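P43 (Trichuris muris, PDB 6QIX) tethers to matrix and inhibits interleukin-13 function as the major secreted protein of the whipworm. Local coordinates at residues S198-F203 and F243-V248; W202-N207 and V235-K240. One frame throughout, in Å; residues are numbered along the deposited sequence.

Contact 1. Residues S198-F203 and F243-V248; sequences SECLWF and FCSFRV
S198 engages both the N and the O of V248: the main-chain N of S198 donates to V248 O (2.9 Å), while V248 N returns a nearly straight bond to S198 OG (3.0 Å, 169°). With chi1 at 70°, OG sits between its own N and carbonyl carbon, from where it also donates to E199 O, so the hydroxyl is held by one incoming and one outgoing bond. The carbonyl of S198 turns instead to R247, whose NH1 approaches in the carbonyl plane, on a lone pair, with S198 O at the guanidinium edge (3.0 Å). Next, C200 lays SG over the centre of one guanidinium face, 3.6 Å above its plane; NH2 of R247 forms a salt bridge with D273, and C200 SG itself is joined to C269. The SEC sequence, this disulfide and the neighbouring arginine strand are consistent with a thrombospondin type 1-like module, in which an irregular loop lies against the start of strand 246-252, running roughly antiparallel to it. L201 N donates to F246 O (2.8 Å), and the leucine side chain crosses that of V248 at about a right angle, CD1 touching CG1 (4.0 Å). The L201 carbonyl receives S245 OG from above its plane (2.8 Å). Beyond it, the six-membered ring of W202 presents its CZ3 edge to C244 CB (3.7 Å), with CE3 lying against S245 CB.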
loop_
_atom_site.group_PDB
_atom_site.type_symbol
_atom_site.label_atom_id
_atom_site.label_comp_id
_atom_site.label_asym_id
_atom_site.label_seq_id
_atom_site.Cartn_x
_atom_site.Cartn_y
_atom_site.Cartn_z
ATOM N N SER A 198 -4.316 -14.592 10.336
ATOM C CA SER A 198 -5.557 -15.319 10.149
ATOM C C SER A 198 -5.356 -16.513 9.211
ATOM O O SER A 198 -4.310 -16.709 8.633
ATOM C CB SER A 198 -6.648 -14.444 9.544
ATOM O OG SER A 198 -6.356 -14.132 8.162
ATOM N N GLU A 199 -6.396 -17.315 9.093
ATOM C CA GLU A 199 -6.474 -18.274 8.008
ATOM C C GLU A 199 -6.606 -17.538 6.680
ATOM O O GLU A 199 -6.835 -16.317 6.620
ATOM C CB GLU A 199 -7.653 -19.221 8.220
ATOM C CG GLU A 199 -7.442 -20.129 9.417
ATOM C CD GLU A 199 -7.875 -21.573 9.243
ATOM O OE1 GLU A 199 -7.852 -22.289 10.251
ATOM O OE2 GLU A 199 -8.208 -22.018 8.126
ATOM N N CYS A 200 -6.447 -18.294 5.594
ATOM C CA CYS A 200 -6.545 -17.696 4.276
ATOM C C CYS A 200 -7.979 -17.270 4.042
ATOM O O CYS A 200 -8.893 -18.085 4.160
ATOM C CB CYS A 200 -6.095 -18.679 3.198
ATOM S SG CYS A 200 -4.286 -19.125 3.343
ATOM N N LEU A 201 -8.177 -15.993 3.730
ATOM C CA LEU A 201 -9.496 -15.431 3.505
ATOM C C LEU A 201 -9.864 -15.480 2.031
ATOM O O LEU A 201 -8.998 -15.453 1.158
ATOM C CB LEU A 201 -9.563 -13.987 3.980
ATOM C CG LEU A 201 -9.092 -13.761 5.442
ATOM C CD1 LEU A 201 -9.229 -12.311 5.815
ATOM C CD2 LEU A 201 -9.890 -14.640 6.384
ATOM N N TRP A 202 -11.159 -15.565 1.764
ATOM C CA TRP A 202 -11.592 -15.703 0.373
ATOM C C TRP A 202 -12.948 -15.034 0.169
ATOM O O TRP A 202 -13.723 -14.830 1.109
ATOM C CB TRP A 202 -11.678 -17.177 0.015
ATOM C CG TRP A 202 -11.794 -17.528 -1.442
ATOM C CD1 TRP A 202 -12.719 -18.348 -1.997
ATOM C CD2 TRP A 202 -10.973 -17.058 -2.505
ATOM N NE1 TRP A 202 -12.499 -18.463 -3.355
ATOM C CE2 TRP A 202 -11.460 -17.642 -3.700
ATOM C CE3 TRP A 202 -9.880 -16.188 -2.569
ATOM C CZ2 TRP A 202 -10.890 -17.380 -4.956
ATOM C CZ3 TRP A 202 -9.301 -15.928 -3.817
ATOM C CH2 TRP A 202 -9.812 -16.556 -5.002
ATOM N N PHE A 203 -13.236 -14.744 -1.090
ATOM C CA PHE A 203 -14.516 -14.215 -1.500
ATOM C C PHE A 203 -15.648 -15.180 -1.159
ATOM O O PHE A 203 -15.434 -16.388 -1.023
ATOM C CB PHE A 203 -14.500 -13.961 -3.012
ATOM C CG PHE A 203 -13.437 -12.987 -3.437
ATOM C CD1 PHE A 203 -13.623 -11.621 -3.280
ATOM C CD2 PHE A 203 -12.248 -13.433 -3.949
ATOM C CE1 PHE A 203 -12.628 -10.709 -3.670
ATOM C CE2 PHE A 203 -11.259 -12.518 -4.351
ATOM C CZ PHE A 203 -11.438 -11.172 -4.159
ATOM N N PHE A 243 -2.676 -16.571 -6.014
ATOM C CA PHE A 243 -2.155 -15.773 -4.915
ATOM C C PHE A 243 -3.132 -14.654 -4.512
ATOM O O PHE A 243 -2.730 -13.621 -3.946
ATOM C CB PHE A 243 -0.774 -15.203 -5.253
ATOM C CG PHE A 243 0.283 -16.256 -5.511
ATOM C CD1 PHE A 243 1.021 -16.793 -4.481
ATOM C CD2 PHE A 243 0.511 -16.744 -6.792
ATOM C CE1 PHE A 243 1.959 -17.783 -4.717
ATOM C CE2 PHE A 243 1.484 -17.724 -7.023
ATOM C CZ PHE A 243 2.201 -18.233 -5.970
ATOM N N CYS A 244 -4.429 -14.862 -4.752
ATOM C CA CYS A 244 -5.493 -13.906 -4.428
ATOM C C CYS A 244 -6.021 -14.078 -3.000
ATOM O O CYS A 244 -6.416 -13.085 -2.359
ATOM C CB CYS A 244 -6.640 -14.040 -5.463
ATOM S SG CYS A 244 -6.133 -13.504 -7.112
ATOM N N SER A 245 -6.045 -15.315 -2.497
ATOM C CA SER A 245 -6.352 -15.553 -1.076
ATOM C C SER A 245 -5.219 -15.024 -0.204
ATOM O O SER A 245 -4.062 -15.015 -0.597
ATOM C CB SER A 245 -6.582 -17.049 -0.839
ATOM O OG SER A 245 -7.047 -17.283 0.469
ATOM N N PHE A 246 -5.563 -14.551 0.997
ATOM C CA PHE A 246 -4.587 -13.850 1.829
ATOM C C PHE A 246 -4.986 -13.951 3.284
ATOM O O PHE A 246 -6.164 -14.116 3.616
ATOM C CB PHE A 246 -4.452 -12.353 1.454
ATOM C CG PHE A 246 -5.714 -11.571 1.649
ATOM C CD1 PHE A 246 -5.854 -10.757 2.737
ATOM C CD2 PHE A 246 -6.759 -11.667 0.759
ATOM C CE1 PHE A 246 -7.006 -10.032 2.940
ATOM C CE2 PHE A 246 -7.912 -10.944 0.971
ATOM C CZ PHE A 246 -8.034 -10.137 2.103
ATOM N N ARG A 247 -3.974 -13.833 4.125
ATOM C CA ARG A 247 -4.109 -13.737 5.574
ATOM C C ARG A 247 -3.956 -12.294 6.019
ATOM O O ARG A 247 -3.270 -11.498 5.377
ATOM C CB ARG A 247 -3.056 -14.590 6.273
ATOM C CG ARG A 247 -2.963 -16.024 5.752
ATOM C CD ARG A 247 -1.714 -16.709 6.354
ATOM N NE ARG A 247 -1.519 -18.088 5.891
ATOM C CZ ARG A 247 -2.139 -19.174 6.368
ATOM N NH1 ARG A 247 -2.997 -19.063 7.328
ATOM N NH2 ARG A 247 -1.892 -20.389 5.852
ATOM N N VAL A 248 -4.562 -11.986 7.160
ATOM C CA VAL A 248 -4.434 -10.667 7.773
ATOM C C VAL A 248 -3.874 -10.788 9.188
ATOM O O VAL A 248 -4.098 -11.767 9.913
ATOM C CB VAL A 248 -5.765 -9.891 7.795
ATOM C CG1 VAL A 248 -6.352 -9.633 6.348
ATOM C CG2 VAL A 248 -6.780 -10.637 8.607
#

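Contact 2. Residues W202-N207 and V235-K240; sequences WFPLKN and VHIPEK
W202 and K240 bring their CA atoms to 6.6 Å and F203 and I237 theirs to 7.1 Å, so the two segments pass in opposite directions with no backbone-to-backbone hydrogen bond between them. The indole of W202 bridges that separation. Its CG lies anti to the backbone N (chi1 -166°), which sends the ring out toward 235-240, where NE1 donates to P238 O (2.9 Å). That oxygen lies near the ring plane and the donor comes nearly along the C=O axis, yet the angle at the hydrogen is a bent 146°. K240 covers one indole face: its CA stands 3.7 Å from the centroid of the six-membered ring, only 14° off the normal, a CH-pi contact, while K240 CG rests over the CG-CD2 bond of W202, on the pyrrole ring. Over the opposite face, toward the rim, sits CD2 of the adjacent F203. I237 uses two branches. CG2 comes within 3.4 Å of W202 NE1, whereas CD1 reaches past F203 CB to P204 CD (3.9 Å), the isoleucine and proline side chains crossing at about a right angle. P204 O accepts N207 N. The result is a cis-proline at the N-cap of helix 205-216, with the residues just before the helix packed on an irregular surface loop through an indole sandwiched between the CA and CG of K240 and the ring of F203.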
loop_
_atom_site.group_PDB
_atom_site.type_symbol
_atom_site.label_atom_id
_atom_site.label_comp_id
_atom_site.label_asym_id
_atom_site.label_seq_id
_atom_site.Cartn_x
_atom_site.Cartn_y
_atom_site.Cartn_z
ATOM N N TRP A 202 -11.159 -15.565 1.764
ATOM C CA TRP A 202 -11.592 -15.703 0.373
ATOM C C TRP A 202 -12.948 -15.034 0.169
ATOM O O TRP A 202 -13.723 -14.830 1.109
ATOM C CB TRP A 202 -11.678 -17.177 0.015
ATOM C CG TRP A 202 -11.794 -17.528 -1.442
ATOM C CD1 TRP A 202 -12.719 -18.348 -1.997
ATOM C CD2 TRP A 202 -10.973 -17.058 -2.505
ATOM N NE1 TRP A 202 -12.499 -18.463 -3.355
ATOM C CE2 TRP A 202 -11.460 -17.642 -3.700
ATOM C CE3 TRP A 202 -9.880 -16.188 -2.569
ATOM C CZ2 TRP A 202 -10.890 -17.380 -4.956
ATOM C CZ3 TRP A 202 -9.301 -15.928 -3.817
ATOM C CH2 TRP A 202 -9.812 -16.556 -5.002
ATOM N N PHE A 203 -13.236 -14.744 -1.090
ATOM C CA PHE A 203 -14.516 -14.215 -1.500
ATOM C C PHE A 203 -15.648 -15.180 -1.159
ATOM O O PHE A 203 -15.434 -16.388 -1.023
ATOM C CB PHE A 203 -14.500 -13.961 -3.012
ATOM C CG PHE A 203 -13.437 -12.987 -3.437
ATOM C CD1 PHE A 203 -13.623 -11.621 -3.280
ATOM C CD2 PHE A 203 -12.248 -13.433 -3.949
ATOM C CE1 PHE A 203 -12.628 -10.709 -3.670
ATOM C CE2 PHE A 203 -11.259 -12.518 -4.351
ATOM C CZ PHE A 203 -11.438 -11.172 -4.159
ATOM N N PRO A 204 -16.881 -14.682 -1.076
ATOM C CA PRO A 204 -17.318 -13.302 -1.355
ATOM C C PRO A 204 -16.769 -12.224 -0.412
ATOM O O PRO A 204 -16.302 -12.483 0.708
ATOM C CB PRO A 204 -18.851 -13.381 -1.217
ATOM C CG PRO A 204 -19.101 -14.580 -0.401
ATOM C CD PRO A 204 -18.004 -15.551 -0.717
ATOM N N LEU A 205 -16.827 -10.982 -0.891
ATOM C CA LEU A 205 -16.302 -9.870 -0.105
ATOM C C LEU A 205 -16.937 -9.781 1.280
ATOM O O LEU A 205 -16.245 -9.479 2.269
ATOM C CB LEU A 205 -16.523 -8.566 -0.869
ATOM C CG LEU A 205 -16.058 -7.273 -0.225
ATOM C CD1 LEU A 205 -14.536 -7.285 -0.078
ATOM C CD2 LEU A 205 -16.553 -6.127 -1.122
ATOM N N LYS A 206 -18.243 -10.059 1.390
ATOM C CA LYS A 206 -18.873 -10.005 2.712
ATOM C C LYS A 206 -18.239 -10.994 3.699
ATOM O O LYS A 206 -18.193 -10.712 4.918
ATOM C CB LYS A 206 -20.387 -10.224 2.602
ATOM C CG LYS A 206 -20.809 -11.512 1.997
ATOM C CD LYS A 206 -22.343 -11.648 2.000
ATOM C CE LYS A 206 -22.792 -12.850 1.178
ATOM N NZ LYS A 206 -22.212 -14.104 1.676
ATOM N N ASN A 207 -17.731 -12.134 3.218
ATOM C CA ASN A 207 -17.055 -13.046 4.135
ATOM C C ASN A 207 -15.704 -12.483 4.553
ATOM O O ASN A 207 -15.305 -12.602 5.723
ATOM C CB ASN A 207 -16.849 -14.427 3.520
ATOM C CG ASN A 207 -18.121 -15.196 3.373
ATOM O OD1 ASN A 207 -19.194 -14.714 3.729
ATOM N ND2 ASN A 207 -18.018 -16.410 2.834
ATOM N N VAL A 235 -22.017 -14.514 -9.466
ATOM C CA VAL A 235 -20.857 -14.882 -10.269
ATOM C C VAL A 235 -20.115 -16.029 -9.604
ATOM O O VAL A 235 -20.002 -16.096 -8.370
ATOM C CB VAL A 235 -19.926 -13.678 -10.484
ATOM C CG1 VAL A 235 -18.671 -14.103 -11.242
ATOM C CG2 VAL A 235 -20.673 -12.581 -11.235
ATOM N N HIS A 236 -19.594 -16.936 -10.427
ATOM C CA HIS A 236 -18.931 -18.113 -9.896
ATOM C C HIS A 236 -17.620 -17.723 -9.233
ATOM O O HIS A 236 -16.769 -17.059 -9.829
ATOM C CB HIS A 236 -18.672 -19.137 -10.987
ATOM C CG HIS A 236 -18.018 -20.380 -10.481
ATOM N ND1 HIS A 236 -18.694 -21.331 -9.747
ATOM C CD2 HIS A 236 -16.744 -20.824 -10.593
ATOM C CE1 HIS A 236 -17.866 -22.313 -9.436
ATOM N NE2 HIS A 236 -16.675 -22.028 -9.932
ATOM N N ILE A 237 -17.455 -18.156 -7.994
ATOM C CA ILE A 237 -16.206 -17.974 -7.266
ATOM C C ILE A 237 -15.492 -19.325 -7.240
ATOM O O ILE A 237 -15.985 -20.255 -6.582
ATOM C CB ILE A 237 -16.465 -17.448 -5.853
ATOM C CG1 ILE A 237 -17.255 -16.135 -5.932
ATOM C CG2 ILE A 237 -15.166 -17.278 -5.134
ATOM C CD1 ILE A 237 -17.758 -15.642 -4.582
ATOM N N PRO A 238 -14.348 -19.480 -7.932
ATOM C CA PRO A 238 -13.626 -20.753 -7.872
ATOM C C PRO A 238 -12.946 -20.958 -6.531
ATOM O O PRO A 238 -12.969 -20.064 -5.684
ATOM C CB PRO A 238 -12.593 -20.625 -8.990
ATOM C CG PRO A 238 -12.293 -19.183 -9.047
ATOM C CD PRO A 238 -13.604 -18.472 -8.712
ATOM N N GLU A 239 -12.328 -22.125 -6.337
ATOM C CA GLU A 239 -11.482 -22.314 -5.173
ATOM C C GLU A 239 -10.350 -21.277 -5.143
ATOM O O GLU A 239 -9.890 -20.776 -6.186
ATOM C CB GLU A 239 -10.876 -23.716 -5.159
ATOM C CG GLU A 239 -11.886 -24.847 -5.200
ATOM C CD GLU A 239 -11.183 -26.172 -5.270
ATOM O OE1 GLU A 239 -11.398 -27.014 -4.358
ATOM O OE2 GLU A 239 -10.394 -26.342 -6.243
ATOM N N LYS A 240 -9.858 -21.035 -3.929
ATOM C CA LYS A 240 -8.747 -20.121 -3.678
ATOM C C LYS A 240 -7.649 -20.338 -4.702
ATOM O O LYS A 240 -7.224 -21.470 -4.938
ATOM C CB LYS A 240 -8.198 -20.339 -2.263
ATOM C CG LYS A 240 -9.131 -19.875 -1.183
ATOM C CD LYS A 240 -8.561 -20.269 0.238
ATOM C CE LYS A 240 -8.794 -21.722 0.532
ATOM N NZ LYS A 240 -10.158 -21.928 1.142
#

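In the fold
Both contacts use the loop leading into helix 205-216, the segment of contact 2 running on into its first turn, and W202 and F203 belong to each. Contact 1 is mostly buried and joins this loop to strand 246-252; contact 2, about 10 Å away between centres, is a surface contact with the loop preceding that strand. Their chemistry follows: the first relies on several main-chain and hydroxyl hydrogen bonds, an arginine and two half-cystines, C200 and C244, whereas the second has one hydrogen bond and depends on aliphatic groups packed round an indole. W202 divides its ring between them, and K240 connects them directly, its CD lying 3.4 Å from S245 OG.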